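Local coordinates for multisubunit Na+/H+ antiporter, D subunit (Anoxybacillus flavithermus, PDB 6Z16), which probably helps exchange sodium ions for protons across the cell membrane, as the D subunit of a multisubunit Mrp-type antiporter, at residues D[279-290]-D[302-313]. Residues are numbered along the deposited sequence; the frame is centred on the assembly and turned at random.
Sequences ALGTIIIGVIGA and YNIIAAVGVMIF
G286 and A306 bring two consecutive transmembrane helices almost backbone to backbone in a helical hairpin of the Mrp antiporter fold, shared with complex I. Segments 279-290 and 302-313 run antiparallel, axes 7.4 Å apart at closest approach. Small residues make this possible, and glycine, having no side chain, lets the backbones approach at G286 and G309: the CA atoms of G286 and A306 lie 4.3 Å apart, and those of A279 and G309 repeat the arrangement two turns back along 279-290, at 4.7 Å. No hydrogen bond crosses the interface; it is held by van der Waals packing. T282 suits its place with two faces: OG1 is hydrogen-bonded to L278 O, one turn back on its own helix, and to F223 N of a loop, while CG2, anti to the backbone N (OG1 at chi1 -49°), lies against I305 O and G309 CA. I283 reaches in from the flank, its CG1 3.5 Å from G309 C and its CD1 against V310 CG2.

The outward flank of 279-290 is looser: V287 points away and grazes A306 with CG1, 4.4 Å from CB, and I284 faces the exposed side. I285 and I288 pack on F604 of a neighbouring subunit, whose M609 also meets Y302.

At one end A279 CB packs on F313 CB, 3.7 Å away, and on I312 CG2. At the opposite end, Y302 is a knob among I285, G286, G289 and A290, a flat ring filling a site where G289 has no side chain. Replacing it with an alanine would probably strip G289 of its aromatic cover and open a gap between the helices. The ring makes a CH-pi contact, with G289 CA over its face, 3.6 Å from the Y302 ring centroid and 14° off the normal.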
loop_
_atom_site.group_PDB
_atom_site.type_symbol
_atom_site.label_atom_id
_atom_site.label_comp_id
_atom_site.label_asym_id
_atom_site.label_seq_id
_atom_site.Cartn_x
_atom_site.Cartn_y
_atom_site.Cartn_z
ATOM N N ALA D 279 10.533 73.709 -14.162
ATOM C CA ALA D 279 9.188 74.094 -14.570
ATOM C C ALA D 279 9.203 75.231 -15.580
ATOM O O ALA D 279 8.410 75.224 -16.533
ATOM C CB ALA D 279 8.374 74.488 -13.347
ATOM N N LEU D 280 10.082 76.224 -15.383
ATOM C CA LEU D 280 10.195 77.315 -16.352
ATOM C C LEU D 280 10.652 76.804 -17.710
ATOM O O LEU D 280 10.101 77.204 -18.747
ATOM C CB LEU D 280 11.152 78.392 -15.847
ATOM C CG LEU D 280 10.704 79.215 -14.641
ATOM C CD1 LEU D 280 11.805 80.170 -14.214
ATOM C CD2 LEU D 280 9.416 79.956 -14.939
ATOM N N GLY D 281 11.630 75.891 -17.720
ATOM C CA GLY D 281 12.037 75.276 -18.972
ATOM C C GLY D 281 10.939 74.467 -19.632
ATOM O O GLY D 281 10.814 74.473 -20.862
ATOM N N THR D 282 10.101 73.805 -18.827
ATOM C CA THR D 282 9.000 73.008 -19.366
ATOM C C THR D 282 7.954 73.890 -20.037
ATOM O O THR D 282 7.481 73.581 -21.140
ATOM C CB THR D 282 8.357 72.196 -18.247
ATOM O OG1 THR D 282 9.375 71.523 -17.505
ATOM C CG2 THR D 282 7.426 71.164 -18.829
ATOM N N ILE D 283 7.598 75.000 -19.378
ATOM C CA ILE D 283 6.647 75.966 -19.931
ATOM C C ILE D 283 7.162 76.554 -21.239
ATOM O O ILE D 283 6.413 76.663 -22.222
ATOM C CB ILE D 283 6.353 77.063 -18.891
ATOM C CG1 ILE D 283 5.603 76.493 -17.697
ATOM C CG2 ILE D 283 5.559 78.185 -19.486
ATOM C CD1 ILE D 283 5.536 77.432 -16.530
ATOM N N ILE D 284 8.451 76.910 -21.283
ATOM C CA ILE D 284 9.013 77.520 -22.488
ATOM C C ILE D 284 9.045 76.526 -23.650
ATOM O O ILE D 284 8.674 76.875 -24.780
ATOM C CB ILE D 284 10.402 78.108 -22.183
ATOM C CG1 ILE D 284 10.269 79.289 -21.226
ATOM C CG2 ILE D 284 11.095 78.575 -23.439
ATOM C CD1 ILE D 284 11.577 79.756 -20.658
ATOM N N ILE D 285 9.438 75.270 -23.385
ATOM C CA ILE D 285 9.420 74.226 -24.418
ATOM C C ILE D 285 8.006 73.994 -24.943
ATOM O O ILE D 285 7.788 73.897 -26.163
ATOM C CB ILE D 285 10.039 72.925 -23.867
ATOM C CG1 ILE D 285 11.553 73.058 -23.708
ATOM C CG2 ILE D 285 9.702 71.732 -24.735
ATOM C CD1 ILE D 285 12.281 73.256 -25.008
ATOM N N GLY D 286 7.023 73.959 -24.035
ATOM C CA GLY D 286 5.646 73.728 -24.442
ATOM C C GLY D 286 5.078 74.836 -25.306
ATOM O O GLY D 286 4.427 74.567 -26.319
ATOM N N VAL D 287 5.352 76.095 -24.950
ATOM C CA VAL D 287 4.786 77.181 -25.746
ATOM C C VAL D 287 5.510 77.329 -27.082
ATOM O O VAL D 287 4.877 77.681 -28.084
ATOM C CB VAL D 287 4.746 78.506 -24.953
ATOM C CG1 VAL D 287 3.871 78.354 -23.733
ATOM C CG2 VAL D 287 6.127 78.986 -24.559
ATOM N N ILE D 288 6.814 77.010 -27.145
ATOM C CA ILE D 288 7.523 77.025 -28.428
ATOM C C ILE D 288 6.964 75.959 -29.364
ATOM O O ILE D 288 6.689 76.222 -30.543
ATOM C CB ILE D 288 9.039 76.848 -28.214
ATOM C CG1 ILE D 288 9.652 78.096 -27.590
ATOM C CG2 ILE D 288 9.753 76.530 -29.520
ATOM C CD1 ILE D 288 11.059 77.879 -27.115
ATOM N N GLY D 289 6.747 74.749 -28.838
ATOM C CA GLY D 289 6.174 73.696 -29.656
ATOM C C GLY D 289 4.738 73.954 -30.068
ATOM O O GLY D 289 4.325 73.556 -31.159
ATOM N N ALA D 290 3.965 74.631 -29.213
ATOM C CA ALA D 290 2.592 74.966 -29.570
ATOM C C ALA D 290 2.543 76.031 -30.659
ATOM O O ALA D 290 1.685 75.975 -31.545
ATOM C CB ALA D 290 1.828 75.424 -28.333
ATOM N N TYR D 302 1.904 69.656 -27.173
ATOM C CA TYR D 302 2.693 70.683 -26.511
ATOM C C TYR D 302 1.879 71.501 -25.517
ATOM O O TYR D 302 2.459 72.053 -24.576
ATOM C CB TYR D 302 3.377 71.560 -27.550
ATOM C CG TYR D 302 4.564 70.862 -28.164
ATOM C CD1 TYR D 302 5.767 70.789 -27.481
ATOM C CD2 TYR D 302 4.488 70.272 -29.411
ATOM C CE1 TYR D 302 6.853 70.149 -28.023
ATOM C CE2 TYR D 302 5.564 69.630 -29.959
ATOM C CZ TYR D 302 6.745 69.574 -29.263
ATOM O OH TYR D 302 7.830 68.938 -29.812
ATOM N N ASN D 303 0.548 71.533 -25.648
ATOM C CA ASN D 303 -0.246 72.121 -24.572
ATOM C C ASN D 303 -0.253 71.248 -23.322
ATOM O O ASN D 303 -0.319 71.785 -22.205
ATOM C CB ASN D 303 -1.678 72.402 -25.022
ATOM C CG ASN D 303 -1.760 73.518 -26.030
ATOM O OD1 ASN D 303 -2.360 73.384 -27.087
ATOM N ND2 ASN D 303 -1.111 74.615 -25.725
ATOM N N ILE D 304 -0.183 69.917 -23.486
ATOM C CA ILE D 304 0.027 69.025 -22.339
ATOM C C ILE D 304 1.324 69.378 -21.628
ATOM O O ILE D 304 1.360 69.513 -20.398
ATOM C CB ILE D 304 0.042 67.547 -22.770
ATOM C CG1 ILE D 304 -1.280 67.095 -23.356
ATOM C CG2 ILE D 304 0.396 66.635 -21.605
ATOM C CD1 ILE D 304 -1.133 65.767 -24.013
ATOM N N ILE D 305 2.400 69.549 -22.408
ATOM C CA ILE D 305 3.717 69.849 -21.831
ATOM C C ILE D 305 3.705 71.186 -21.087
ATOM O O ILE D 305 4.216 71.294 -19.959
ATOM C CB ILE D 305 4.795 69.815 -22.928
ATOM C CG1 ILE D 305 4.885 68.418 -23.531
ATOM C CG2 ILE D 305 6.146 70.204 -22.372
ATOM C CD1 ILE D 305 5.777 68.338 -24.727
ATOM N N ALA D 306 3.059 72.201 -21.674
ATOM C CA ALA D 306 2.992 73.517 -21.043
ATOM C C ALA D 306 2.175 73.497 -19.754
ATOM O O ALA D 306 2.578 74.103 -18.750
ATOM C CB ALA D 306 2.416 74.532 -22.026
ATOM N N ALA D 307 1.038 72.792 -19.750
ATOM C CA ALA D 307 0.224 72.734 -18.541
ATOM C C ALA D 307 0.901 71.940 -17.433
ATOM O O ALA D 307 0.752 72.283 -16.249
ATOM C CB ALA D 307 -1.139 72.140 -18.859
ATOM N N VAL D 308 1.668 70.903 -17.794
ATOM C CA VAL D 308 2.461 70.184 -16.797
ATOM C C VAL D 308 3.514 71.103 -16.189
ATOM O O VAL D 308 3.733 71.092 -14.971
ATOM C CB VAL D 308 3.070 68.905 -17.409
ATOM C CG1 VAL D 308 4.058 68.268 -16.475
ATOM C CG2 VAL D 308 1.982 67.893 -17.675
ATOM N N GLY D 309 4.121 71.966 -17.014
ATOM C CA GLY D 309 5.079 72.932 -16.487
ATOM C C GLY D 309 4.466 73.931 -15.522
ATOM O O GLY D 309 5.073 74.272 -14.501
ATOM N N VAL D 310 3.247 74.393 -15.820
ATOM C CA VAL D 310 2.548 75.316 -14.919
ATOM C C VAL D 310 2.226 74.638 -13.587
ATOM O O VAL D 310 2.378 75.236 -12.510
ATOM C CB VAL D 310 1.278 75.864 -15.600
ATOM C CG1 VAL D 310 0.499 76.766 -14.660
ATOM C CG2 VAL D 310 1.640 76.617 -16.856
ATOM N N MET D 311 1.816 73.365 -13.636
ATOM C CA MET D 311 1.519 72.636 -12.403
ATOM C C MET D 311 2.769 72.396 -11.564
ATOM O O MET D 311 2.720 72.491 -10.333
ATOM C CB MET D 311 0.846 71.309 -12.733
ATOM C CG MET D 311 -0.546 71.461 -13.256
ATOM S SD MET D 311 -1.338 69.887 -13.535
ATOM C CE MET D 311 -0.732 69.417 -15.133
ATOM N N ILE D 312 3.897 72.093 -12.213
ATOM C CA ILE D 312 5.147 71.881 -11.482
ATOM C C ILE D 312 5.628 73.184 -10.853
ATOM O O ILE D 312 6.132 73.190 -9.720
ATOM C CB ILE D 312 6.204 71.246 -12.409
ATOM C CG1 ILE D 312 5.757 69.851 -12.824
ATOM C CG2 ILE D 312 7.559 71.132 -11.737
ATOM C CD1 ILE D 312 5.568 68.907 -11.676
ATOM N N PHE D 313 5.433 74.311 -11.547
ATOM C CA PHE D 313 5.765 75.596 -10.941
ATOM C C PHE D 313 4.860 75.920 -9.761
ATOM O O PHE D 313 5.302 76.562 -8.804
ATOM C CB PHE D 313 5.699 76.719 -11.972
ATOM C CG PHE D 313 6.099 78.042 -11.412
ATOM C CD1 PHE D 313 7.423 78.301 -11.119
ATOM C CD2 PHE D 313 5.152 79.009 -11.134
ATOM C CE1 PHE D 313 7.797 79.500 -10.578
ATOM C CE2 PHE D 313 5.521 80.212 -10.590
ATOM C CZ PHE D 313 6.841 80.455 -10.310
#